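PDB 4TMD: DUF5642 domain-containing protein from Mycobacterium smegmatis, which is of unknown function but is probably an exported mycobacterial lipoprotein, the ortholog of Rv0999, with a fold of the Mog1p/PsbP type. Local coordinates for residues 34-39 with 67-72; 59-64 with 157-162; 151-156 with 188-193. One frame throughout, in Å; residues are numbered along the deposited sequence. Where two conformers were deposited one is given.

Contact 1: residues 34-39 with 67-72; sequences KLLSPQ and GNMAAT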
ATOM      1  N   LYS A  34      -6.801  -9.140  -5.245  1.00 59.16           N
ATOM      2  CA  LYS A  34      -7.755  -8.596  -4.284  1.00 63.77           C
ATOM      3  C   LYS A  34      -7.085  -8.245  -2.954  1.00 55.16           C
ATOM      4  O   LYS A  34      -7.502  -7.312  -2.268  1.00 65.73           O
ATOM      5  CB  LYS A  34      -8.903  -9.581  -4.054  0.74 65.96           C
ATOM      6  CG  LYS A  34      -9.752  -9.841  -5.289  1.00 73.46           C
ATOM      7  CD  LYS A  34     -10.913 -10.765  -4.969  1.00 76.93           C
ATOM      8  CE  LYS A  34     -11.812 -10.967  -6.174  1.00 77.90           C
ATOM      9  NZ  LYS A  34     -13.052 -11.715  -5.811  1.00 79.27           N
ATOM     10  N   LEU A  35      -6.049  -8.993  -2.595  1.00 45.55           N
ATOM     11  CA  LEU A  35      -5.307  -8.742  -1.361  1.00 56.14           C
ATOM     12  C   LEU A  35      -4.380  -7.543  -1.538  1.00 55.50           C
ATOM     13  O   LEU A  35      -3.997  -6.879  -0.570  1.00 53.22           O
ATOM     14  CB  LEU A  35      -4.505  -9.987  -0.960  1.00 52.09           C
ATOM     15  CG  LEU A  35      -4.025 -10.176   0.486  0.68 65.43           C
ATOM     16  CD1 LEU A  35      -3.777 -11.653   0.748  0.97 64.01           C
ATOM     17  CD2 LEU A  35      -2.764  -9.380   0.796  0.68 63.90           C
ATOM     18  N   LEU A  36      -4.034  -7.263  -2.789  1.00 52.95           N
ATOM     19  CA  LEU A  36      -3.019  -6.264  -3.094  1.00 47.74           C
ATOM     20  C   LEU A  36      -3.599  -4.863  -3.269  1.00 46.19           C
ATOM     21  O   LEU A  36      -3.026  -3.886  -2.786  1.00 41.32           O
ATOM     22  CB  LEU A  36      -2.252  -6.684  -4.344  1.00 38.20           C
ATOM     23  CG  LEU A  36      -1.380  -7.923  -4.138  1.00 38.76           C
ATOM     24  CD1 LEU A  36      -0.808  -8.447  -5.451  1.00 30.95           C
ATOM     25  CD2 LEU A  36      -0.253  -7.627  -3.149  1.00 40.41           C
ATOM     26  N   SER A  37      -4.734  -4.778  -3.957  1.00 45.12           N
ATOM     27  CA  SER A  37      -5.395  -3.503  -4.230  1.00 43.79           C
ATOM     28  C   SER A  37      -6.177  -3.009  -3.015  1.00 45.67           C
ATOM     29  O   SER A  37      -6.619  -3.817  -2.197  1.00 42.74           O
ATOM     30  CB  SER A  37      -6.339  -3.643  -5.427  1.00 48.03           C
ATOM     31  OG  SER A  37      -5.740  -4.381  -6.476  1.00 53.56           O
ATOM     32  N   PRO A  38      -6.359  -1.681  -2.894  1.00 45.73           N
ATOM     33  CA  PRO A  38      -7.232  -1.156  -1.838  1.00 36.33           C
ATOM     34  C   PRO A  38      -8.633  -1.738  -1.992  1.00 39.82           C
ATOM     35  O   PRO A  38      -8.988  -2.125  -3.101  1.00 34.37           O
ATOM     36  CB  PRO A  38      -7.226   0.358  -2.090  1.00 35.64           C
ATOM     37  CG  PRO A  38      -5.942   0.612  -2.823  1.00 34.55           C
ATOM     38  CD  PRO A  38      -5.746  -0.602  -3.691  1.00 38.82           C
ATOM     39  N   GLN A  39      -9.407  -1.822  -0.915  1.00 36.58           N
ATOM     40  CA  GLN A  39     -10.724  -2.434  -1.019  1.00 35.92           C
ATOM     41  C   GLN A  39     -11.602  -1.628  -1.977  1.00 34.69           C
ATOM     42  O   GLN A  39     -11.514  -0.405  -2.044  1.00 30.02           O
ATOM     43  CB  GLN A  39     -11.380  -2.570   0.359  1.00 38.14           C
ATOM     44  CG  GLN A  39     -11.869  -1.280   0.995  1.00 56.58           C
ATOM     45  CD  GLN A  39     -12.473  -1.514   2.373  1.00 61.48           C
ATOM     46  OE1 GLN A  39     -12.349  -2.603   2.938  1.00 68.14           O
ATOM     47  NE2 GLN A  39     -13.129  -0.491   2.920  1.00 68.01           N
ATOM     48  N   GLY A  67       2.065 -13.994 -11.277  1.00 30.94           N
ATOM     49  CA  GLY A  67       3.171 -13.635 -10.417  1.00 31.77           C
ATOM     50  C   GLY A  67       3.031 -14.168  -9.006  1.00 34.32           C
ATOM     51  O   GLY A  67       2.091 -14.893  -8.682  1.00 29.30           O
ATOM     52  N   ASN A  68       3.983 -13.784  -8.166  1.00 27.06           N
ATOM     53  CA  ASN A  68       4.059 -14.244  -6.794  1.00 17.89           C
ATOM     54  C   ASN A  68       4.155 -13.047  -5.851  1.00 23.49           C
ATOM     55  O   ASN A  68       4.548 -11.954  -6.265  1.00 15.83           O
ATOM     56  CB  ASN A  68       5.259 -15.173  -6.614  1.00 20.81           C
ATOM     57  CG  ASN A  68       5.151 -16.437  -7.456  1.00 32.76           C
ATOM     58  OD1 ASN A  68       4.108 -17.084  -7.483  1.00 32.56           O
ATOM     59  ND2 ASN A  68       6.224 -16.781  -8.156  1.00 34.93           N
ATOM     60  N   MET A  69       3.786 -13.270  -4.591  1.00 22.57           N
ATOM     61  CA  MET A  69       3.838 -12.249  -3.548  1.00 17.64           C
ATOM     62  C   MET A  69       4.364 -12.861  -2.268  1.00 20.17           C
ATOM     63  O   MET A  69       4.179 -14.046  -2.016  1.00 21.39           O
ATOM     64  CB  MET A  69       2.451 -11.649  -3.302  1.00 18.93           C
ATOM     65  CG  MET A  69       1.437 -12.721  -3.004  1.00 32.73           C
ATOM     66  SD  MET A  69       0.003 -12.193  -2.062  1.00 44.96           S
ATOM     67  CE  MET A  69      -0.911 -11.260  -3.247  1.00 30.26           C
ATOM     68  N   ALA A  70       5.036 -12.044  -1.472  1.00 19.22           N
ATOM     69  CA  ALA A  70       5.451 -12.397  -0.123  1.00 17.35           C
ATOM     70  C   ALA A  70       5.229 -11.167   0.733  1.00 18.29           C
ATOM     71  O   ALA A  70       5.283 -10.049   0.225  1.00 19.12           O
ATOM     72  CB  ALA A  70       6.927 -12.827  -0.083  1.00 15.38           C
ATOM     73  N   ALA A  71       5.015 -11.345   2.029  1.00 16.06           N
ATOM     74  CA  ALA A  71       4.767 -10.190   2.870  1.00 19.24           C
ATOM     75  C   ALA A  71       5.350 -10.329   4.271  1.00 23.58           C
ATOM     76  O   ALA A  71       5.597 -11.434   4.764  1.00 16.08           O
ATOM     77  CB  ALA A  71       3.279  -9.912   2.945  1.00 17.45           C
ATOM     78  N   THR A  72       5.625  -9.180   4.875  1.00 18.20           N
ATOM     79  CA  THR A  72       5.963  -9.103   6.281  1.00 19.13           C
ATOM     80  C   THR A  72       5.013  -8.079   6.891  1.00 16.56           C
ATOM     81  O   THR A  72       4.854  -6.986   6.345  1.00 16.78           O
ATOM     82  CB  THR A  72       7.415  -8.693   6.518  1.00 14.95           C
ATOM     83  OG1 THR A  72       8.284  -9.739   6.061  1.00 18.72           O
ATOM     84  CG2 THR A  72       7.662  -8.467   8.016  1.00 16.44           C
TER
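Met-69 reaches from strand 67-76 and overlaps the end of Leu-36, the last residue of the short helix 33-36, so that the helix is docked on one face of the antiparallel sheet, in a domain of the Mog1p/PsbP clan. The two side chains meet tip to tip while their backbones stay well apart, the CA atoms of Leu-36 and Met-69 being 9.1 Å from each other. At Met-69 the first torsion sets CG between the backbone N and the carbonyl carbon (chi1 54°), and a bend about the SD-CG bond (chi3 73°) then carries the methyl group across to the leucine. Leu-35, one residue earlier in the helix, adds a looser touch from its more exposed position, with its CB 4.4 Å from Met-69 CE. Met-84 and Val-86 of the adjacent strand 79-88 also press on Leu-36, and Phe-61 packs against it from the loop that follows helix 53-56. The contact between the segments is wholly apolar; with Met-84 and Val-86 it seats the helix over two neighbouring strands. Met-69 CE sits at the fork of Leu-36, 3.5 Å from CG, 3.6 Å from CD1 and 3.7 Å from CD2, with the CG approach closer than usual van der Waals spacing.

Contact 2: residues 59-64 with 157-162; sequences QQFPPG and NYMVIV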
ATOM      1  N   GLN A  59      -3.886   1.793  -6.312  1.00 25.51           N
ATOM      2  CA  GLN A  59      -3.097   0.899  -7.149  1.00 23.72           C
ATOM      3  C   GLN A  59      -3.820  -0.406  -7.464  1.00 30.42           C
ATOM      4  O   GLN A  59      -4.104  -1.214  -6.574  1.00 29.01           O
ATOM      5  CB  GLN A  59      -1.761   0.581  -6.489  1.00 27.05           C
ATOM      6  CG  GLN A  59      -0.901  -0.350  -7.335  1.00 22.20           C
ATOM      7  CD  GLN A  59      -0.509   0.286  -8.664  1.00 26.41           C
ATOM      8  OE1 GLN A  59       0.013   1.408  -8.706  1.00 23.36           O
ATOM      9  NE2 GLN A  59      -0.773  -0.423  -9.759  1.00 26.73           N
ATOM     10  N   GLN A  60      -4.090  -0.612  -8.749  1.00 25.70           N
ATOM     11  CA  GLN A  60      -4.786  -1.809  -9.202  1.00 37.05           C
ATOM     12  C   GLN A  60      -3.848  -2.892  -9.734  1.00 32.62           C
ATOM     13  O   GLN A  60      -2.765  -2.610 -10.242  1.00 31.72           O
ATOM     14  CB  GLN A  60      -5.807  -1.437 -10.284  1.00 35.44           C
ATOM     15  CG  GLN A  60      -6.949  -0.576  -9.769  1.00 39.49           C
ATOM     16  CD  GLN A  60      -7.698  -1.238  -8.620  1.00 38.58           C
ATOM     17  OE1 GLN A  60      -8.254  -2.328  -8.772  1.00 42.21           O
ATOM     18  NE2 GLN A  60      -7.698  -0.589  -7.459  1.00 34.75           N
ATOM     19  N   PHE A  61      -4.282  -4.139  -9.605  1.00 34.67           N
ATOM     20  CA  PHE A  61      -3.600  -5.262 -10.223  1.00 42.88           C
ATOM     21  C   PHE A  61      -4.574  -5.974 -11.155  1.00 51.07           C
ATOM     22  O   PHE A  61      -5.472  -6.682 -10.686  1.00 44.83           O
ATOM     23  CB  PHE A  61      -3.061  -6.223  -9.167  1.00 34.90           C
ATOM     24  CG  PHE A  61      -1.991  -5.628  -8.300  1.00 43.10           C
ATOM     25  CD1 PHE A  61      -2.312  -4.729  -7.295  1.00 34.23           C
ATOM     26  CD2 PHE A  61      -0.662  -5.967  -8.491  1.00 35.72           C
ATOM     27  CE1 PHE A  61      -1.331  -4.180  -6.502  1.00 42.17           C
ATOM     28  CE2 PHE A  61       0.325  -5.426  -7.697  1.00 34.21           C
ATOM     29  CZ  PHE A  61      -0.007  -4.531  -6.703  1.00 40.06           C
ATOM     30  N   PRO A  62      -4.408  -5.771 -12.474  1.00 44.70           N
ATOM     31  CA  PRO A  62      -5.246  -6.393 -13.508  1.00 52.48           C
ATOM     32  C   PRO A  62      -5.424  -7.895 -13.279  1.00 55.39           C
ATOM     33  O   PRO A  62      -4.482  -8.567 -12.856  1.00 49.71           O
ATOM     34  CB  PRO A  62      -4.480  -6.112 -14.810  1.00 46.93           C
ATOM     35  CG  PRO A  62      -3.134  -5.583 -14.389  1.00 49.36           C
ATOM     36  CD  PRO A  62      -3.342  -4.944 -13.061  1.00 45.69           C
ATOM     37  N   PRO A  63      -6.635  -8.412 -13.534  1.00 61.87           N
ATOM     38  CA  PRO A  63      -6.988  -9.805 -13.223  1.00 53.52           C
ATOM     39  C   PRO A  63      -6.227 -10.856 -14.041  1.00 50.01           C
ATOM     40  O   PRO A  63      -6.299 -12.036 -13.709  1.00 49.38           O
ATOM     41  CB  PRO A  63      -8.489  -9.862 -13.529  0.70 55.79           C
ATOM     42  CG  PRO A  63      -8.759  -8.688 -14.420  1.00 52.93           C
ATOM     43  CD  PRO A  63      -7.786  -7.636 -14.027  0.87 54.78           C
ATOM     44  N   GLY A  64      -5.507 -10.443 -15.080  1.00 42.53           N
ATOM     45  CA  GLY A  64      -4.756 -11.386 -15.896  1.00 50.77           C
ATOM     46  C   GLY A  64      -3.305 -11.638 -15.486  1.00 53.21           C
ATOM     47  O   GLY A  64      -2.703 -12.637 -15.895  1.00 51.05           O
ATOM     48  N   ASN A 157       9.827  -5.637 -13.165  1.00 18.45           N
ATOM     49  CA  ASN A 157       8.618  -6.422 -12.947  0.64 20.38           C
ATOM     50  C   ASN A 157       8.357  -6.641 -11.459  1.00 18.32           C
ATOM     51  O   ASN A 157       7.717  -7.614 -11.065  1.00 19.34           O
ATOM     52  CB  ASN A 157       8.714  -7.754 -13.689  0.64 18.73           C
ATOM     53  CG  ASN A 157       8.858  -7.566 -15.198  0.64 21.50           C
ATOM     54  OD1 ASN A 157       8.684  -6.460 -15.709  0.64 28.34           O
ATOM     55  ND2 ASN A 157       9.179  -8.636 -15.909  0.64 21.51           N
ATOM     56  N   TYR A 158       8.862  -5.723 -10.640  1.00 15.94           N
ATOM     57  CA  TYR A 158       8.663  -5.818  -9.201  1.00 17.91           C
ATOM     58  C   TYR A 158       7.816  -4.674  -8.722  1.00 18.36           C
ATOM     59  O   TYR A 158       7.884  -3.549  -9.228  1.00 13.81           O
ATOM     60  CB  TYR A 158       9.994  -5.815  -8.439  1.00 16.27           C
ATOM     61  CG  TYR A 158      10.811  -7.067  -8.607  1.00 21.38           C
ATOM     62  CD1 TYR A 158      10.670  -8.131  -7.730  1.00 24.93           C
ATOM     63  CD2 TYR A 158      11.738  -7.183  -9.647  1.00 28.42           C
ATOM     64  CE1 TYR A 158      11.420  -9.281  -7.879  1.00 28.67           C
ATOM     65  CE2 TYR A 158      12.492  -8.342  -9.813  1.00 23.59           C
ATOM     66  CZ  TYR A 158      12.328  -9.383  -8.923  1.00 30.45           C
ATOM     67  OH  TYR A 158      13.069 -10.531  -9.067  1.00 35.76           O
ATOM     68  N   MET A 159       7.038  -4.946  -7.695  1.00 15.14           N
ATOM     69  CA  MET A 159       6.312  -3.873  -7.046  1.00 21.08           C
ATOM     70  C   MET A 159       6.353  -4.132  -5.564  1.00 17.95           C
ATOM     71  O   MET A 159       6.170  -5.274  -5.159  1.00 15.51           O
ATOM     72  CB  MET A 159       4.876  -3.816  -7.550  1.00 19.63           C
ATOM     73  CG  MET A 159       4.034  -2.769  -6.877  1.00 23.04           C
ATOM     74  SD  MET A 159       2.547  -2.453  -7.856  1.00 32.66           S
ATOM     75  CE  MET A 159       3.164  -1.261  -9.037  1.00 20.73           C
ATOM     76  N   VAL A 160       6.622  -3.094  -4.771  1.00 13.67           N
ATOM     77  CA  VAL A 160       6.634  -3.235  -3.324  1.00 13.28           C
ATOM     78  C   VAL A 160       5.605  -2.281  -2.765  1.00 15.41           C
ATOM     79  O   VAL A 160       5.561  -1.117  -3.155  1.00 14.76           O
ATOM     80  CB  VAL A 160       8.024  -2.943  -2.715  1.00 22.84           C
ATOM     81  CG1 VAL A 160       7.942  -2.919  -1.189  1.00 20.68           C
ATOM     82  CG2 VAL A 160       9.050  -3.977  -3.196  1.00 17.77           C
ATOM     83  N   ILE A 161       4.755  -2.781  -1.880  1.00 13.73           N
ATOM     84  CA  ILE A 161       3.695  -1.965  -1.319  1.00 15.44           C
ATOM     85  C   ILE A 161       3.736  -1.980   0.204  1.00 14.24           C
ATOM     86  O   ILE A 161       3.656  -3.044   0.825  1.00 19.53           O
ATOM     87  CB  ILE A 161       2.303  -2.445  -1.766  1.00 17.66           C
ATOM     88  CG1 ILE A 161       2.251  -2.616  -3.286  1.00 21.30           C
ATOM     89  CG2 ILE A 161       1.242  -1.468  -1.282  1.00 25.03           C
ATOM     90  CD1 ILE A 161       0.887  -3.010  -3.771  1.00 33.65           C
ATOM     91  N   VAL A 162       3.870  -0.800   0.795  1.00 12.30           N
ATOM     92  CA  VAL A 162       3.765  -0.676   2.241  1.00 11.74           C
ATOM     93  C   VAL A 162       2.417  -0.039   2.548  1.00 15.16           C
ATOM     94  O   VAL A 162       2.069   1.014   1.999  1.00 17.13           O
ATOM     95  CB  VAL A 162       4.931   0.154   2.846  1.00 16.45           C
ATOM     96  CG1 VAL A 162       4.709   0.404   4.364  1.00 10.88           C
ATOM     97  CG2 VAL A 162       6.267  -0.567   2.602  1.00 13.07           C
TER
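A Met-aromatic contact fixes the irregular loop 59-64 to strand 158-166, packing the loop on the face of the strand that carries Met-159 and Ile-161, in a buried contact. Phe-61 and Met-159 supply the pair: the sulfur stands 4.4 Å from the centroid of the Phe-61 ring, 54° off its normal, and Met-159 SD comes nearest to Phe-61 CZ at 3.5 Å. Ile-161, on the same side of the strand as Met-159, points head-on at the phenylalanine and meets the ring at its edge, in plane, where its CD1 lies 3.4 Å from Phe-61 CZ and 3.7 Å from CE1. Beyond the sulfur, Met-159 bends (chi3 -84°) and sets its methyl group against the amide of Gln-59, with Met-159 CE 4.0 Å from Gln-59 CD. That amide is itself firmly held. Gln-59 NE2 donates to the backbone O of Gln-60 (3.0 Å, N-H...O angle 148°) and also to the carbonyl of Pro-93, whereas OE1 accepts from the backbone N of Ser-95, in the loop after strand 79-88. Pro-33 of helix 33-36 also touches the phenylalanine. The polar groups of the buried glutamine are therefore satisfied by backbone partners, which fixes the rotation of the amide and lets it offer the methionine methyl group a flat packing surface, while a sulfur and a methyl group hold the end of the aromatic ring.

Contact 3: residues 151-156 with 188-193; sequences YVASFD and AAVAAV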
ATOM      1  N   TYR A 151       2.163   3.152   0.253  1.00 15.22           N
ATOM      2  CA  TYR A 151       3.352   3.594  -0.468  1.00 11.83           C
ATOM      3  C   TYR A 151       3.717   2.483  -1.419  1.00 18.89           C
ATOM      4  O   TYR A 151       3.806   1.322  -1.034  1.00 12.11           O
ATOM      5  CB  TYR A 151       4.510   3.930   0.474  1.00 13.41           C
ATOM      6  CG  TYR A 151       4.130   5.022   1.441  1.00 16.93           C
ATOM      7  CD1 TYR A 151       4.343   6.356   1.121  1.00 18.73           C
ATOM      8  CD2 TYR A 151       3.518   4.724   2.659  1.00 16.17           C
ATOM      9  CE1 TYR A 151       3.965   7.367   1.990  1.00 18.95           C
ATOM     10  CE2 TYR A 151       3.141   5.738   3.539  1.00 13.19           C
ATOM     11  CZ  TYR A 151       3.370   7.048   3.200  1.00 17.25           C
ATOM     12  OH  TYR A 151       2.998   8.060   4.064  1.00 20.73           O
ATOM     13  N   VAL A 152       3.903   2.857  -2.674  1.00 12.29           N
ATOM     14  CA  VAL A 152       4.147   1.909  -3.735  1.00 12.30           C
ATOM     15  C   VAL A 152       5.482   2.203  -4.399  1.00 14.76           C
ATOM     16  O   VAL A 152       5.742   3.355  -4.750  1.00 15.42           O
ATOM     17  CB  VAL A 152       3.029   1.995  -4.795  1.00 13.72           C
ATOM     18  CG1 VAL A 152       3.382   1.141  -6.029  1.00 16.22           C
ATOM     19  CG2 VAL A 152       1.707   1.579  -4.202  1.00 14.56           C
ATOM     20  N   ALA A 153       6.318   1.182  -4.573  1.00 13.83           N
ATOM     21  CA  ALA A 153       7.538   1.337  -5.363  1.00 11.81           C
ATOM     22  C   ALA A 153       7.525   0.366  -6.521  1.00 19.20           C
ATOM     23  O   ALA A 153       7.306  -0.823  -6.328  1.00 19.10           O
ATOM     24  CB  ALA A 153       8.778   1.119  -4.510  1.00 13.68           C
ATOM     25  N   SER A 154       7.769   0.886  -7.721  1.00 15.44           N
ATOM     26  CA  SER A 154       7.753   0.102  -8.946  1.00 14.84           C
ATOM     27  C   SER A 154       9.125   0.098  -9.612  1.00 14.78           C
ATOM     28  O   SER A 154       9.688   1.158  -9.853  1.00 15.46           O
ATOM     29  CB  SER A 154       6.726   0.682  -9.921  1.00 22.32           C
ATOM     30  OG  SER A 154       6.890   0.131 -11.212  1.00 30.76           O
ATOM     31  N   PHE A 155       9.658  -1.083  -9.904  1.00 18.28           N
ATOM     32  CA  PHE A 155      10.883  -1.183 -10.687  1.00 22.15           C
ATOM     33  C   PHE A 155      10.855  -2.491 -11.445  1.00 22.46           C
ATOM     34  O   PHE A 155      10.581  -3.541 -10.876  1.00 18.19           O
ATOM     35  CB  PHE A 155      12.145  -1.072  -9.805  1.00 20.36           C
ATOM     36  CG  PHE A 155      12.189  -2.051  -8.673  1.00 16.45           C
ATOM     37  CD1 PHE A 155      11.462  -1.828  -7.513  1.00 25.07           C
ATOM     38  CD2 PHE A 155      12.974  -3.191  -8.757  1.00 23.98           C
ATOM     39  CE1 PHE A 155      11.502  -2.727  -6.459  1.00 25.01           C
ATOM     40  CE2 PHE A 155      13.017  -4.096  -7.705  1.00 21.83           C
ATOM     41  CZ  PHE A 155      12.287  -3.861  -6.552  1.00 18.65           C
ATOM     42  N   ASP A 156      11.119  -2.417 -12.745  1.00 26.74           N
ATOM     43  CA  ASP A 156      11.066  -3.597 -13.601  1.00 25.47           C
ATOM     44  C   ASP A 156       9.750  -4.330 -13.385  1.00 18.05           C
ATOM     45  O   ASP A 156       8.681  -3.712 -13.395  1.00 20.90           O
ATOM     46  CB  ASP A 156      12.242  -4.521 -13.321  1.00 25.52           C
ATOM     47  CG  ASP A 156      13.563  -3.890 -13.675  1.00 47.34           C
ATOM     48  OD1 ASP A 156      13.593  -3.046 -14.604  1.00 51.26           O
ATOM     49  OD2 ASP A 156      14.568  -4.233 -13.019  1.00 60.52           O
ATOM     50  N   ALA A 188      13.608   0.366   2.703  1.00 10.44           N
ATOM     51  CA  ALA A 188      14.340  -0.777   3.214  1.00 14.75           C
ATOM     52  C   ALA A 188      13.921  -2.053   2.490  1.00 12.10           C
ATOM     53  O   ALA A 188      14.767  -2.901   2.194  1.00 11.53           O
ATOM     54  CB  ALA A 188      14.140  -0.913   4.738  1.00 15.19           C
ATOM     55  N   ALA A 189      12.624  -2.182   2.200  1.00 15.39           N
ATOM     56  CA  ALA A 189      12.108  -3.379   1.545  1.00 16.04           C
ATOM     57  C   ALA A 189      12.627  -3.494   0.120  1.00 14.77           C
ATOM     58  O   ALA A 189      12.935  -4.589  -0.354  1.00 16.36           O
ATOM     59  CB  ALA A 189      10.588  -3.377   1.538  1.00 15.20           C
ATOM     60  N   VAL A 190      12.690  -2.362  -0.574  1.00 13.43           N
ATOM     61  CA  VAL A 190      13.164  -2.367  -1.944  1.00 12.89           C
ATOM     62  C   VAL A 190      14.631  -2.778  -1.943  1.00 14.11           C
ATOM     63  O   VAL A 190      15.044  -3.597  -2.754  1.00 13.75           O
ATOM     64  CB  VAL A 190      12.963  -1.004  -2.629  1.00 13.93           C
ATOM     65  CG1 VAL A 190      13.777  -0.911  -3.908  1.00 16.02           C
ATOM     66  CG2 VAL A 190      11.485  -0.785  -2.944  1.00 13.39           C
ATOM     67  N   ALA A 191      15.403  -2.261  -0.996  1.00 13.76           N
ATOM     68  CA  ALA A 191      16.824  -2.591  -0.930  1.00 14.94           C
ATOM     69  C   ALA A 191      17.020  -4.058  -0.558  1.00 17.91           C
ATOM     70  O   ALA A 191      17.933  -4.729  -1.063  1.00 17.06           O
ATOM     71  CB  ALA A 191      17.552  -1.674   0.063  1.00 13.51           C
ATOM     72  N   ALA A 192      16.152  -4.577   0.305  1.00 13.26           N
ATOM     73  CA  ALA A 192      16.245  -5.987   0.698  1.00 11.61           C
ATOM     74  C   ALA A 192      15.890  -6.914  -0.474  1.00 16.29           C
ATOM     75  O   ALA A 192      16.596  -7.887  -0.745  1.00 14.87           O
ATOM     76  CB  ALA A 192      15.335  -6.269   1.895  1.00 13.06           C
ATOM     77  N   VAL A 193      14.785  -6.614  -1.154  1.00 11.97           N
ATOM     78  CA  VAL A 193      14.326  -7.416  -2.292  1.00 13.00           C
ATOM     79  C   VAL A 193      15.341  -7.392  -3.440  1.00 19.06           C
ATOM     80  O   VAL A 193      15.615  -8.415  -4.056  1.00 15.98           O
ATOM     81  CB  VAL A 193      12.950  -6.927  -2.803  1.00 14.75           C
ATOM     82  CG1 VAL A 193      12.605  -7.544  -4.166  1.00 17.43           C
ATOM     83  CG2 VAL A 193      11.859  -7.266  -1.783  1.00 15.09           C
TER
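Strand 151-155 and helix 188-193 run roughly in the same direction, their axes at 31° and 10.1 Å apart at closest approach, with the CA atoms of Ala-153 and Val-190 separated by 7.6 Å. This is alpha/beta packing, in which the C-terminal helix 179-194 lies on one face of the antiparallel sheet. Val-190 makes most of the contact from the helix, and both of its methyl groups reach CE1 of Phe-155 almost equally, CG1 at 3.9 Å and CG2 at 4.0 Å. The approach of CG1 to the ring is oblique. CG2 in addition rests on the methyl group of Ala-153, 3.7 Å from its CB. One helical turn later, Val-193 places CG1 near the plane of the same ring, at its edge, a looser contact at 4.4 Å from Phe-155 CZ. Phe-155 extends to both valines from the end of the strand with CG held between its backbone N and carbonyl carbon (chi1 55°). Its ring has further neighbours: Arg-194 makes a cation-pi contact, Tyr-2 an edge-to-face one, and the ring of Tyr-158, just beyond the hairpin turn, meets it with planes about 15° apart. Val-160 of strand 158-166 also touches Val-190, so the valine spans two adjacent strands. Across the two segments only carbon meets carbon, and the helix is held here by close apolar fit; Ala-153 CB and Val-190 CG2 meet where the two backbones are nearest, while the aromatic ring links this apolar seam to the cationic side chain near the C-terminus.

In the fold
All three contacts reach the same antiparallel sheet. Contacts 1 and 2 adjoin, with centres 7 Å apart: Leu-36 CB lies 3.4 Å from Phe-61 CE1, and Pro-38 CD lies 3.4 Å from Gln-59 O, so segment 34-39 and loop 59-64 pack directly against each other. Contacts 2 and 3 are coupled through the hairpin of strands 145-155 and 158-166, whose backbones pair at Val-160 O to Ala-153 N and at Val-162 O to Tyr-151 N, both 2.8 Å and probable hydrogen bonds; their centres are 12 Å apart. Contacts 1 and 3 do not touch, their nearest atoms being about 7 Å apart. In strand 158-166, Met-159 and Ile-161 serve the loop and Val-160 the C-terminal helix.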